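Local coordinates for protein phosphatidylinositol-specific phospholipase C1 (Streptomyces antibioticus, PDB 3H4X) that belongs to the phosphatidylinositol-specific phospholipase C family and folds as a single-chain alpha/beta barrel of the TIM-barrel kind, at residues A[283-288]-A[310-315]; A[306-311]-A[322-327]; A[26-31]-A[123-128]. All coordinates share one frame; numbering follows the deposited sequence.

Contact 1 (A[283-288]-A[310-315]); sequences LIMTDA and RQLAAA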
ATOM      1  N   LEU A 283       7.183  -7.037  -2.709  1.00  6.97           N
ATOM      2  CA  LEU A 283       7.090  -6.802  -4.143  1.00  7.19           C
ATOM      3  C   LEU A 283       5.623  -6.801  -4.563  1.00  6.82           C
ATOM      4  O   LEU A 283       4.962  -7.839  -4.560  1.00  7.19           O
ATOM      5  CB  LEU A 283       7.868  -7.879  -4.903  1.00  7.69           C
ATOM      6  CG  LEU A 283       7.964  -7.739  -6.425  1.00  7.86           C
ATOM      7  CD1 LEU A 283       8.544  -6.392  -6.821  1.00  8.80           C
ATOM      8  CD2 LEU A 283       8.787  -8.868  -7.015  1.00  9.24           C
ATOM      9  N   ILE A 284       5.105  -5.624  -4.898  1.00  6.55           N
ATOM     10  CA  ILE A 284       3.725  -5.488  -5.357  1.00  6.73           C
ATOM     11  C   ILE A 284       3.710  -5.509  -6.879  1.00  6.71           C
ATOM     12  O   ILE A 284       4.363  -4.678  -7.519  1.00  7.06           O
ATOM     13  CB  ILE A 284       3.072  -4.164  -4.872  1.00  6.91           C
ATOM     14  CG1 ILE A 284       2.855  -4.151  -3.357  1.00  8.08           C
ATOM     15  CG2 ILE A 284       1.727  -3.956  -5.554  1.00  7.81           C
ATOM     16  CD1 ILE A 284       4.112  -4.111  -2.534  1.00 10.42           C
ATOM     17  N   MET A 285       2.965  -6.455  -7.450  1.00  6.93           N
ATOM     18  CA  MET A 285       2.836  -6.571  -8.897  1.00  7.40           C
ATOM     19  C   MET A 285       1.439  -6.147  -9.328  1.00  7.42           C
ATOM     20  O   MET A 285       0.442  -6.787  -8.981  1.00  8.22           O
ATOM     21  CB  MET A 285       3.125  -7.993  -9.364  1.00  7.60           C
ATOM     22  CG  MET A 285       4.526  -8.476  -9.053  1.00  7.83           C
ATOM     23  SD  MET A 285       4.944  -9.871 -10.104  1.00  9.00           S
ATOM     24  CE  MET A 285       6.603 -10.253  -9.540  1.00  9.33           C
ATOM     25  N   THR A 286       1.380  -5.057 -10.084  1.00  7.63           N
ATOM     26  CA  THR A 286       0.117  -4.445 -10.467  1.00  7.84           C
ATOM     27  C   THR A 286      -0.379  -4.940 -11.828  1.00  8.14           C
ATOM     28  O   THR A 286       0.383  -5.486 -12.628  1.00  8.17           O
ATOM     29  CB  THR A 286       0.225  -2.905 -10.468  1.00  8.12           C
ATOM     30  OG1 THR A 286       1.293  -2.499 -11.330  1.00  8.29           O
ATOM     31  CG2 THR A 286       0.503  -2.379  -9.061  1.00  8.54           C
ATOM     32  N   ASP A 287      -1.664  -4.734 -12.082  1.00  8.38           N
ATOM     33  CA  ASP A 287      -2.287  -5.193 -13.320  1.00  8.94           C
ATOM     34  C   ASP A 287      -1.941  -6.650 -13.601  1.00  8.76           C
ATOM     35  O   ASP A 287      -1.496  -7.002 -14.695  1.00  8.60           O
ATOM     36  CB  ASP A 287      -1.895  -4.287 -14.487  1.00  9.64           C
ATOM     37  CG  ASP A 287      -2.523  -2.912 -14.382  1.00 11.15           C
ATOM     38  OD1 ASP A 287      -3.738  -2.839 -14.109  1.00 13.24           O
ATOM     39  OD2 ASP A 287      -1.810  -1.907 -14.555  1.00 13.76           O
ATOM     40  N   ALA A 288      -2.161  -7.491 -12.599  1.00  8.88           N
ATOM     41  CA  ALA A 288      -1.849  -8.913 -12.690  1.00  9.37           C
ATOM     42  C   ALA A 288      -2.524  -9.587 -13.883  1.00  9.75           C
ATOM     43  O   ALA A 288      -2.017 -10.569 -14.423  1.00  9.98           O
ATOM     44  CB  ALA A 288      -2.235  -9.620 -11.401  1.00  9.49           C
ATOM     45  N   ARG A 310      -0.956 -17.825  -8.551  1.00 12.05           N
ATOM     46  CA  ARG A 310       0.081 -18.832  -8.369  1.00 12.53           C
ATOM     47  C   ARG A 310       1.313 -18.541  -9.225  1.00 11.81           C
ATOM     48  O   ARG A 310       2.445 -18.719  -8.780  1.00 11.98           O
ATOM     49  CB  ARG A 310      -0.466 -20.221  -8.688  1.00 13.34           C
ATOM     50  CG  ARG A 310      -1.536 -20.691  -7.728  1.00 15.77           C
ATOM     51  CD  ARG A 310      -0.937 -21.063  -6.387  1.00 19.46           C
ATOM     52  NE  ARG A 310      -1.901 -21.755  -5.538  1.00 21.74           N
ATOM     53  CZ  ARG A 310      -1.577 -22.451  -4.453  1.00 22.78           C
ATOM     54  NH1 ARG A 310      -0.307 -22.553  -4.084  1.00 23.46           N
ATOM     55  NH2 ARG A 310      -2.521 -23.048  -3.740  1.00 23.75           N
ATOM     56  N   GLN A 311       1.086 -18.101 -10.458  1.00 11.49           N
ATOM     57  CA  GLN A 311       2.196 -17.761 -11.340  1.00 11.18           C
ATOM     58  C   GLN A 311       3.023 -16.628 -10.738  1.00 10.89           C
ATOM     59  O   GLN A 311       4.251 -16.682 -10.710  1.00 10.76           O
ATOM     60  CB  GLN A 311       1.698 -17.355 -12.729  1.00 11.55           C
ATOM     61  CG  GLN A 311       2.834 -16.986 -13.678  1.00 11.78           C
ATOM     62  CD  GLN A 311       2.359 -16.413 -14.994  1.00 12.64           C
ATOM     63  OE1 GLN A 311       1.193 -16.062 -15.152  1.00 12.75           O
ATOM     64  NE2 GLN A 311       3.268 -16.323 -15.957  1.00 13.03           N
ATOM     65  N   LEU A 312       2.344 -15.597 -10.250  1.00 10.53           N
ATOM     66  CA  LEU A 312       3.053 -14.459  -9.680  1.00 10.21           C
ATOM     67  C   LEU A 312       3.747 -14.808  -8.367  1.00 10.05           C
ATOM     68  O   LEU A 312       4.828 -14.296  -8.084  1.00  9.55           O
ATOM     69  CB  LEU A 312       2.120 -13.257  -9.531  1.00 10.63           C
ATOM     70  CG  LEU A 312       1.562 -12.789 -10.879  1.00 11.77           C
ATOM     71  CD1 LEU A 312       0.760 -11.505 -10.740  1.00 12.63           C
ATOM     72  CD2 LEU A 312       2.676 -12.627 -11.908  1.00 12.93           C
ATOM     73  N   ALA A 313       3.139 -15.691  -7.579  1.00 10.29           N
ATOM     74  CA  ALA A 313       3.783 -16.183  -6.366  1.00 10.66           C
ATOM     75  C   ALA A 313       5.107 -16.872  -6.698  1.00 10.93           C
ATOM     76  O   ALA A 313       6.121 -16.638  -6.049  1.00 10.87           O
ATOM     77  CB  ALA A 313       2.861 -17.130  -5.616  1.00 10.87           C
ATOM     78  N   ALA A 314       5.094 -17.725  -7.717  1.00 11.18           N
ATOM     79  CA  ALA A 314       6.304 -18.433  -8.126  1.00 11.45           C
ATOM     80  C   ALA A 314       7.360 -17.450  -8.629  1.00 11.30           C
ATOM     81  O   ALA A 314       8.561 -17.697  -8.512  1.00 11.98           O
ATOM     82  CB  ALA A 314       5.982 -19.475  -9.183  1.00 11.79           C
ATOM     83  N   ALA A 315       6.899 -16.328  -9.178  1.00 10.83           N
ATOM     84  CA  ALA A 315       7.788 -15.263  -9.635  1.00 10.60           C
ATOM     85  C   ALA A 315       8.115 -14.252  -8.526  1.00 10.33           C
ATOM     86  O   ALA A 315       8.609 -13.160  -8.803  1.00 10.31           O
ATOM     87  CB  ALA A 315       7.189 -14.559 -10.842  1.00 11.00           C
TER

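Contact 2 (A[306-311]-A[322-327]); sequences LARVRQ and ADWYPL. With EOH (ethanol), chain R.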
ATOM      1  N   LEU A 306      -6.903 -17.582 -10.027  1.00 13.20           N
ATOM      2  CA  LEU A 306      -6.095 -18.375  -9.115  1.00 13.39           C
ATOM      3  C   LEU A 306      -4.785 -18.801  -9.767  1.00 13.22           C
ATOM      4  O   LEU A 306      -3.725 -18.752  -9.141  1.00 13.47           O
ATOM      5  CB  LEU A 306      -6.873 -19.601  -8.629  1.00 13.75           C
ATOM      6  CG  LEU A 306      -7.971 -19.323  -7.601  1.00 14.73           C
ATOM      7  CD1 LEU A 306      -8.771 -20.584  -7.316  1.00 15.50           C
ATOM      8  CD2 LEU A 306      -7.372 -18.762  -6.319  1.00 15.62           C
ATOM      9  N   ALA A 307      -4.860 -19.228 -11.024  1.00 12.97           N
ATOM     10  CA  ALA A 307      -3.662 -19.618 -11.758  1.00 12.67           C
ATOM     11  C   ALA A 307      -2.699 -18.442 -11.867  1.00 12.23           C
ATOM     12  O   ALA A 307      -1.488 -18.598 -11.738  1.00 12.33           O
ATOM     13  CB  ALA A 307      -4.026 -20.143 -13.139  1.00 12.98           C
ATOM     14  N   ARG A 308      -3.251 -17.261 -12.105  1.00 11.74           N
ATOM     15  CA  ARG A 308      -2.441 -16.058 -12.238  1.00 11.31           C
ATOM     16  C   ARG A 308      -1.748 -15.708 -10.915  1.00 11.15           C
ATOM     17  O   ARG A 308      -0.565 -15.364 -10.896  1.00 10.84           O
ATOM     18  CB  ARG A 308      -3.304 -14.902 -12.749  1.00 11.26           C
ATOM     19  CG  ARG A 308      -2.562 -13.599 -13.006  1.00 10.91           C
ATOM     20  CD  ARG A 308      -1.327 -13.764 -13.887  1.00 10.80           C
ATOM     21  NE  ARG A 308      -1.551 -14.524 -15.121  1.00 11.02           N
ATOM     22  CZ  ARG A 308      -2.123 -14.036 -16.219  1.00 11.28           C
ATOM     23  NH1 ARG A 308      -2.576 -12.789 -16.251  1.00 11.73           N
ATOM     24  NH2 ARG A 308      -2.254 -14.807 -17.292  1.00 12.52           N
ATOM     25  N   VAL A 309      -2.475 -15.813  -9.808  1.00 11.29           N
ATOM     26  CA  VAL A 309      -1.878 -15.571  -8.501  1.00 11.56           C
ATOM     27  C   VAL A 309      -0.734 -16.553  -8.233  1.00 11.65           C
ATOM     28  O   VAL A 309       0.331 -16.168  -7.756  1.00 11.92           O
ATOM     29  CB  VAL A 309      -2.927 -15.648  -7.376  1.00 11.67           C
ATOM     30  CG1 VAL A 309      -2.258 -15.573  -6.018  1.00 11.90           C
ATOM     31  CG2 VAL A 309      -3.939 -14.525  -7.533  1.00 11.90           C
ATOM     32  N   ARG A 310      -0.956 -17.825  -8.551  1.00 12.05           N
ATOM     33  CA  ARG A 310       0.081 -18.832  -8.369  1.00 12.53           C
ATOM     34  C   ARG A 310       1.313 -18.541  -9.225  1.00 11.81           C
ATOM     35  O   ARG A 310       2.445 -18.719  -8.780  1.00 11.98           O
ATOM     36  CB  ARG A 310      -0.466 -20.221  -8.688  1.00 13.34           C
ATOM     37  CG  ARG A 310      -1.536 -20.691  -7.728  1.00 15.77           C
ATOM     38  CD  ARG A 310      -0.937 -21.063  -6.387  1.00 19.46           C
ATOM     39  NE  ARG A 310      -1.901 -21.755  -5.538  1.00 21.74           N
ATOM     40  CZ  ARG A 310      -1.577 -22.451  -4.453  1.00 22.78           C
ATOM     41  NH1 ARG A 310      -0.307 -22.553  -4.084  1.00 23.46           N
ATOM     42  NH2 ARG A 310      -2.521 -23.048  -3.740  1.00 23.75           N
ATOM     43  N   GLN A 311       1.086 -18.101 -10.458  1.00 11.49           N
ATOM     44  CA  GLN A 311       2.196 -17.761 -11.340  1.00 11.18           C
ATOM     45  C   GLN A 311       3.023 -16.628 -10.738  1.00 10.89           C
ATOM     46  O   GLN A 311       4.251 -16.682 -10.710  1.00 10.76           O
ATOM     47  CB  GLN A 311       1.698 -17.355 -12.729  1.00 11.55           C
ATOM     48  CG  GLN A 311       2.834 -16.986 -13.678  1.00 11.78           C
ATOM     49  CD  GLN A 311       2.359 -16.413 -14.994  1.00 12.64           C
ATOM     50  OE1 GLN A 311       1.193 -16.062 -15.152  1.00 12.75           O
ATOM     51  NE2 GLN A 311       3.268 -16.323 -15.957  1.00 13.03           N
ATOM     52  N   ALA A 322      -5.319  -6.397  -9.014  1.00  9.35           N
ATOM     53  CA  ALA A 322      -6.159  -6.177 -10.180  1.00  9.81           C
ATOM     54  C   ALA A 322      -7.482  -5.608  -9.664  1.00 10.35           C
ATOM     55  O   ALA A 322      -7.516  -4.996  -8.593  1.00 10.29           O
ATOM     56  CB  ALA A 322      -6.373  -7.475 -10.957  1.00 10.10           C
ATOM     57  N   ASP A 323      -8.567  -5.808 -10.410  1.00 10.87           N
ATOM     58  CA  ASP A 323      -9.873  -5.275 -10.023  1.00 11.83           C
ATOM     59  C   ASP A 323     -10.882  -6.382  -9.728  1.00 11.66           C
ATOM     60  O   ASP A 323     -12.070  -6.229 -10.019  1.00 12.02           O
ATOM     61  CB  ASP A 323     -10.442  -4.385 -11.132  1.00 12.75           C
ATOM     62  CG  ASP A 323      -9.634  -3.122 -11.352  1.00 15.11           C
ATOM     63  OD1 ASP A 323      -8.734  -2.827 -10.543  1.00 17.52           O
ATOM     64  OD2 ASP A 323      -9.906  -2.416 -12.345  1.00 18.32           O
ATOM     65  N   TRP A 324     -10.421  -7.479  -9.142  1.00 11.37           N
ATOM     66  CA  TRP A 324     -11.247  -8.683  -9.018  1.00 11.50           C
ATOM     67  C   TRP A 324     -12.235  -8.668  -7.851  1.00 11.74           C
ATOM     68  O   TRP A 324     -12.378  -9.662  -7.137  1.00 11.68           O
ATOM     69  CB  TRP A 324     -10.364  -9.930  -8.935  1.00 11.42           C
ATOM     70  CG  TRP A 324      -9.484 -10.131 -10.136  1.00 11.07           C
ATOM     71  CD1 TRP A 324      -9.755  -9.766 -11.423  1.00 11.39           C
ATOM     72  CD2 TRP A 324      -8.200 -10.766 -10.161  1.00 11.30           C
ATOM     73  NE1 TRP A 324      -8.715 -10.127 -12.246  1.00 11.45           N
ATOM     74  CE2 TRP A 324      -7.749 -10.744 -11.496  1.00 11.44           C
ATOM     75  CE3 TRP A 324      -7.387 -11.346  -9.184  1.00 11.91           C
ATOM     76  CZ2 TRP A 324      -6.517 -11.277 -11.879  1.00 11.87           C
ATOM     77  CZ3 TRP A 324      -6.167 -11.879  -9.567  1.00 12.65           C
ATOM     78  CH2 TRP A 324      -5.744 -11.840 -10.902  1.00 12.73           C
ATOM     79  N   TYR A 325     -12.932  -7.553  -7.666  1.00 11.99           N
ATOM     80  CA  TYR A 325     -13.914  -7.472  -6.588  1.00 12.87           C
ATOM     81  C   TYR A 325     -15.045  -8.517  -6.684  1.00 13.21           C
ATOM     82  O   TYR A 325     -15.608  -8.901  -5.661  1.00 13.48           O
ATOM     83  CB  TYR A 325     -14.462  -6.045  -6.436  1.00 13.15           C
ATOM     84  CG  TYR A 325     -15.262  -5.548  -7.619  1.00 14.25           C
ATOM     85  CD1 TYR A 325     -16.628  -5.777  -7.703  1.00 15.15           C
ATOM     86  CD2 TYR A 325     -14.653  -4.842  -8.648  1.00 15.25           C
ATOM     87  CE1 TYR A 325     -17.365  -5.323  -8.781  1.00 16.23           C
ATOM     88  CE2 TYR A 325     -15.383  -4.385  -9.731  1.00 16.21           C
ATOM     89  CZ  TYR A 325     -16.738  -4.629  -9.789  1.00 16.82           C
ATOM     90  OH  TYR A 325     -17.472  -4.179 -10.863  1.00 18.64           O
ATOM     91  N   PRO A 326     -15.376  -8.990  -7.903  1.00 13.56           N
ATOM     92  CA  PRO A 326     -16.409 -10.027  -7.992  1.00 14.12           C
ATOM     93  C   PRO A 326     -15.952 -11.389  -7.474  1.00 14.64           C
ATOM     94  O   PRO A 326     -16.757 -12.318  -7.394  1.00 15.37           O
ATOM     95  CB  PRO A 326     -16.689 -10.118  -9.499  1.00 14.40           C
ATOM     96  CG  PRO A 326     -16.236  -8.823 -10.059  1.00 13.96           C
ATOM     97  CD  PRO A 326     -15.030  -8.456  -9.231  1.00 13.38           C
ATOM     98  N   LEU A 327     -14.676 -11.509  -7.119  1.00 14.87           N
ATOM     99  CA  LEU A 327     -14.118 -12.798  -6.721  1.00 15.06           C
ATOM    100  C   LEU A 327     -13.485 -12.779  -5.329  1.00 15.14           C
ATOM    101  O   LEU A 327     -12.276 -12.953  -5.195  1.00 14.77           O
ATOM    102  CB  LEU A 327     -13.080 -13.261  -7.747  1.00 15.29           C
ATOM    103  CG  LEU A 327     -13.533 -13.391  -9.203  1.00 16.01           C
ATOM    104  CD1 LEU A 327     -12.330 -13.608 -10.110  1.00 16.53           C
ATOM    105  CD2 LEU A 327     -14.542 -14.519  -9.360  1.00 16.91           C
TER
HETATM  106  C1  EOH R 356     -19.432  -7.785  -6.070  1.00 26.40           C
HETATM  107  C2  EOH R 356     -19.507  -8.560  -7.380  1.00 26.38           C
HETATM  108  O   EOH R 356     -18.278  -8.114  -5.328  1.00 26.28           O

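Contact 3 (A[26-31]-A[123-128]); sequences TTYGTS and PILLKI. With EOH (ethanol), chain T.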
ATOM      1  N   THR A  26       3.448 -18.661   7.100  1.00 18.27           N
ATOM      2  CA  THR A  26       4.582 -17.804   6.755  1.00 16.49           C
ATOM      3  C   THR A  26       4.733 -16.451   7.469  1.00 14.34           C
ATOM      4  O   THR A  26       4.069 -16.166   8.465  1.00 13.74           O
ATOM      5  CB  THR A  26       4.447 -17.459   5.273  1.00 17.09           C
ATOM      6  OG1 THR A  26       3.144 -16.902   5.054  1.00 18.74           O
ATOM      7  CG2 THR A  26       4.590 -18.713   4.422  1.00 17.81           C
ATOM      8  N   THR A  27       5.624 -15.621   6.925  1.00 12.30           N
ATOM      9  CA  THR A  27       5.781 -14.238   7.366  1.00 10.99           C
ATOM     10  C   THR A  27       5.252 -13.295   6.299  1.00 10.00           C
ATOM     11  O   THR A  27       4.929 -13.707   5.184  1.00  9.71           O
ATOM     12  CB  THR A  27       7.256 -13.859   7.579  1.00 10.90           C
ATOM     13  OG1 THR A  27       7.873 -13.635   6.303  1.00 11.14           O
ATOM     14  CG2 THR A  27       8.006 -14.942   8.352  1.00 11.90           C
ATOM     15  N   TYR A  28       5.199 -12.013   6.635  1.00  9.13           N
ATOM     16  CA  TYR A  28       4.727 -11.016   5.686  1.00  8.64           C
ATOM     17  C   TYR A  28       5.618 -10.977   4.446  1.00  8.47           C
ATOM     18  O   TYR A  28       5.195 -10.518   3.387  1.00  8.50           O
ATOM     19  CB  TYR A  28       4.663  -9.634   6.340  1.00  8.55           C
ATOM     20  CG  TYR A  28       3.553  -8.755   5.801  1.00  8.21           C
ATOM     21  CD1 TYR A  28       2.223  -9.134   5.921  1.00  8.34           C
ATOM     22  CD2 TYR A  28       3.835  -7.540   5.186  1.00  8.08           C
ATOM     23  CE1 TYR A  28       1.203  -8.335   5.437  1.00  7.90           C
ATOM     24  CE2 TYR A  28       2.825  -6.730   4.702  1.00  7.95           C
ATOM     25  CZ  TYR A  28       1.513  -7.134   4.824  1.00  7.71           C
ATOM     26  OH  TYR A  28       0.514  -6.324   4.341  1.00  8.23           O
ATOM     27  N   GLY A  29       6.850 -11.465   4.582  1.00  8.32           N
ATOM     28  CA  GLY A  29       7.805 -11.482   3.478  1.00  8.54           C
ATOM     29  C   GLY A  29       7.930 -12.797   2.726  1.00  8.66           C
ATOM     30  O   GLY A  29       8.669 -12.874   1.748  1.00  8.99           O
ATOM     31  N   THR A  30       7.219 -13.834   3.171  1.00  8.97           N
ATOM     32  CA  THR A  30       7.308 -15.142   2.510  1.00  9.56           C
ATOM     33  C   THR A  30       5.966 -15.647   1.987  1.00  9.64           C
ATOM     34  O   THR A  30       5.816 -16.827   1.662  1.00 10.05           O
ATOM     35  CB  THR A  30       7.967 -16.208   3.413  1.00  9.97           C
ATOM     36  OG1 THR A  30       7.157 -16.433   4.573  1.00 11.13           O
ATOM     37  CG2 THR A  30       9.351 -15.752   3.837  1.00 10.74           C
ATOM     38  N   SER A  31       5.007 -14.734   1.873  1.00  9.68           N
ATOM     39  CA  SER A  31       3.688 -15.062   1.354  1.00  9.81           C
ATOM     40  C   SER A  31       3.371 -14.238   0.111  1.00  9.37           C
ATOM     41  O   SER A  31       3.976 -13.190  -0.132  1.00  9.36           O
ATOM     42  CB  SER A  31       2.625 -14.791   2.416  1.00 10.43           C
ATOM     43  OG  SER A  31       2.579 -13.411   2.737  1.00 11.74           O
ATOM     44  N   PRO A 123      -3.830  -9.068   8.488  1.00  8.67           N
ATOM     45  CA  PRO A 123      -3.131  -7.810   8.236  1.00  8.46           C
ATOM     46  C   PRO A 123      -3.548  -7.249   6.880  1.00  7.85           C
ATOM     47  O   PRO A 123      -3.695  -8.001   5.914  1.00  8.12           O
ATOM     48  CB  PRO A 123      -1.657  -8.220   8.225  1.00  8.96           C
ATOM     49  CG  PRO A 123      -1.673  -9.675   7.872  1.00  9.13           C
ATOM     50  CD  PRO A 123      -2.924 -10.231   8.486  1.00  9.15           C
ATOM     51  N   ILE A 124      -3.736  -5.936   6.811  1.00  7.52           N
ATOM     52  CA  ILE A 124      -4.175  -5.297   5.580  1.00  7.60           C
ATOM     53  C   ILE A 124      -3.213  -4.180   5.220  1.00  7.17           C
ATOM     54  O   ILE A 124      -2.886  -3.334   6.052  1.00  7.40           O
ATOM     55  CB  ILE A 124      -5.614  -4.751   5.703  1.00  8.05           C
ATOM     56  CG1 ILE A 124      -6.598  -5.915   5.872  1.00  8.97           C
ATOM     57  CG2 ILE A 124      -5.971  -3.899   4.493  1.00  9.16           C
ATOM     58  CD1 ILE A 124      -8.005  -5.491   6.223  1.00 11.04           C
ATOM     59  N   LEU A 125      -2.752  -4.195   3.974  1.00  6.69           N
ATOM     60  CA  LEU A 125      -1.898  -3.143   3.451  1.00  6.74           C
ATOM     61  C   LEU A 125      -2.756  -2.136   2.708  1.00  6.77           C
ATOM     62  O   LEU A 125      -3.472  -2.495   1.765  1.00  6.81           O
ATOM     63  CB  LEU A 125      -0.847  -3.733   2.509  1.00  7.38           C
ATOM     64  CG  LEU A 125       0.091  -2.735   1.820  1.00  7.80           C
ATOM     65  CD1 LEU A 125       0.870  -1.905   2.837  1.00  8.49           C
ATOM     66  CD2 LEU A 125       1.045  -3.444   0.864  1.00  9.61           C
ATOM     67  N   LEU A 126      -2.704  -0.887   3.155  1.00  6.73           N
ATOM     68  CA  LEU A 126      -3.328   0.213   2.434  1.00  7.54           C
ATOM     69  C   LEU A 126      -2.280   0.827   1.534  1.00  7.17           C
ATOM     70  O   LEU A 126      -1.315   1.440   2.011  1.00  7.67           O
ATOM     71  CB  LEU A 126      -3.836   1.287   3.389  1.00  8.77           C
ATOM     72  CG  LEU A 126      -5.028   0.916   4.260  1.00 11.75           C
ATOM     73  CD1 LEU A 126      -6.078   0.183   3.448  1.00 13.83           C
ATOM     74  CD2 LEU A 126      -4.552   0.065   5.419  1.00 13.86           C
ATOM     75  N   LYS A 127      -2.454   0.644   0.235  1.00  7.01           N
ATOM     76  CA  LYS A 127      -1.555   1.236  -0.724  1.00  7.07           C
ATOM     77  C   LYS A 127      -2.099   2.596  -1.089  1.00  7.14           C
ATOM     78  O   LYS A 127      -3.224   2.718  -1.571  1.00  8.25           O
ATOM     79  CB  LYS A 127      -1.450   0.362  -1.964  1.00  7.34           C
ATOM     80  CG  LYS A 127      -0.692   1.013  -3.099  1.00  7.93           C
ATOM     81  CD  LYS A 127      -0.571   0.080  -4.277  1.00  9.04           C
ATOM     82  CE  LYS A 127      -0.122   0.826  -5.514  1.00  9.18           C
ATOM     83  NZ  LYS A 127       0.132  -0.102  -6.648  1.00  8.88           N
ATOM     84  N   ILE A 128      -1.293   3.619  -0.849  1.00  7.10           N
ATOM     85  CA  ILE A 128      -1.709   4.982  -1.088  1.00  7.89           C
ATOM     86  C   ILE A 128      -0.927   5.546  -2.259  1.00  7.33           C
ATOM     87  O   ILE A 128       0.304   5.652  -2.201  1.00  7.78           O
ATOM     88  CB  ILE A 128      -1.414   5.854   0.137  1.00  8.52           C
ATOM     89  CG1 ILE A 128      -1.977   5.212   1.412  1.00 10.69           C
ATOM     90  CG2 ILE A 128      -1.881   7.286  -0.103  1.00  9.88           C
ATOM     91  CD1 ILE A 128      -3.459   5.046   1.419  1.00 13.59           C
TER
HETATM   92  C1  EOH T 358       0.597   1.541  -9.335  1.00 17.05           C
HETATM   93  C2  EOH T 358       0.663   2.293 -10.662  1.00 16.49           C
HETATM   94  O   EOH T 358      -0.719   1.176  -8.973  1.00 16.57           O
HETATM   95  O   HOH W   1      -1.825  -7.635   3.956  1.00  8.04           O

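Contact 1 (A[283-288]-A[310-315])
Met285 and Ala288 meet Leu312 and Ala315 in the gap between a barrel strand and the helix laid against its outside. The strand, 282-286, and helix 302-314 are the first two elements of a beta-alpha-beta unit, completed by the parallel strand 319-322, and the contact is part of the apolar layer between sheet and helix in this TIM-barrel fold. From Leu283 to Met285 the backbone bonds to both neighbouring strands, 258-262 and 319-322, which fixes the side that each residue presents. Ile284 packs on side chains of those same two strands, among them Val258 and Phe319. Met285, next along, points at the helix: CG lies beside the backbone N (chi1 -61°), and from there the chain runs extended, so that sulfur and methyl reach two different residues. SD packs 4.0 Å from Leu312 CD2, the two side chains meeting at a slant, while CE stops 3.6 Å from Ala315 O. That carbonyl, just where the helix gives up its regular phi/psi, also accepts a hydrogen bond from Thr273 OG1, so its polar need is met although a methyl group lies against it. Around the thioether, Ala263 and Tyr266 of helix 263-266 add further cover. Thr286 points away from the helix, and the chain then turns through Asp287 into Ala288. No hydrogen bond crosses between the segments. Leu312 is the residue shared by both halves of the contact, its two methyls diverging: CD2 faces the methionine sulfur, and CD1 lies 3.6 Å from Ala288 CB.

Contact 2 (A[306-311]-A[322-327])
The six-membered ring of Trp324 presents its rim to helix 302-314, where Val309 and Arg308 receive it close to the plane of the indole. Val309 CG2, the branch anti to its own carbonyl carbon, lies 4.0 Å from Trp324 CZ3, and the two side chains run past one another in opposite senses. One ring position further round, Arg308 CG approaches Trp324 CH2 at 4.2 Å. A face of the indole is occupied by Ala322 CB, 3.6 Å above the plane and over its centre, so the ring is held against its own strand end while its rim touches the helix. Both Arg308 and Trp324 send their polar ends elsewhere: indole NE1 donates to Asp296 O, and the arginine, bent at chi2 and chi3 (51° and 49°), leads its guanidinium away to the carbonyls of Ala288 and Pro293. Arg308 NE makes a weak bond to Gln311 OE1 one helical turn on. In the barrel, this joins the helix of a beta-alpha-beta unit to the loop that leaves the carboxyl end of strand 319-322. That loop is tightly folded, with an inverse gamma turn centred on Trp324 followed by a type I beta turn in which Leu327 N bonds to Trp324 O at 2.9 Å. Leu327 occupies the N-cap position of helix 328-331, whose Val330 also packs on the indole. Beyond the turn, Pro326 CD sits over one face of the Tyr325 ring, and an ethanol molecule donates from its O to Tyr325 O at 2.8 Å.

Contact 3 (A[26-31]-A[123-128])
Tyr28 reaches from the loop before strand 31-36 to Pro123 and Leu125, bringing its phenol to the start of strand 124-130. Its CB points at that strand, and with chi1 at -148°, some 30° from fully anti to N, the ring follows the same course. On its way the side chain also touches Arg182 and Leu185. CE1 is the first atom to touch the strand segment: Pro123 CB and CG each lie 4.0 Å from it, the proline approaching the ring obliquely. At the tip, Tyr28 OH lies 3.5 Å from Leu125 CB, the two side chains crossing at about a right angle. The hydroxyl gives its proton to a water 2.7 Å away, and this water in turn donates to Pro123 O, also at 2.7 Å; no direct hydrogen bond joins the segments, so the polar link is bridged. The base of the tyrosine is steadied by a type I beta turn from Thr27 to Thr30. There, Thr27 OG1 forms an ST turn by accepting from Gly29 N, and Thr30 OG1 accepts a nearly straight bond from Thr27 N (2.9 Å, 171°). Further up the strand Lys127, fully extended, forms a salt bridge with Asp260 and donates to an ethanol O at 2.8 Å. In this TIM-type barrel the phenol lies at the amino-terminal end of strand 124-130, which runs parallel between strands 58-64 and 189-195; Leu125 packs on Leu58 of the first, whereas Ile124 and Leu126 pack on helix 104-117.

Contact 3 comes first along the chain, pairing the loop before strand 31-36 with strand 124-130; contacts 1 and 2 follow near the carboxyl terminus. The last two are close neighbours, their centres about 10 Å apart, because both use helix 302-314 and share Arg310 and Gln311. They also touch directly, with Ala288 CB of contact 1 packing near Trp324 CH2 of contact 2. Contacts 1 and 3 reach the same sheet, with centres about 13 Å apart, and meet where Thr286 packs against Lys127. Contacts 2 and 3 do not touch. Together they join the barrel sheet to a late outer helix and to loops at both strand ends.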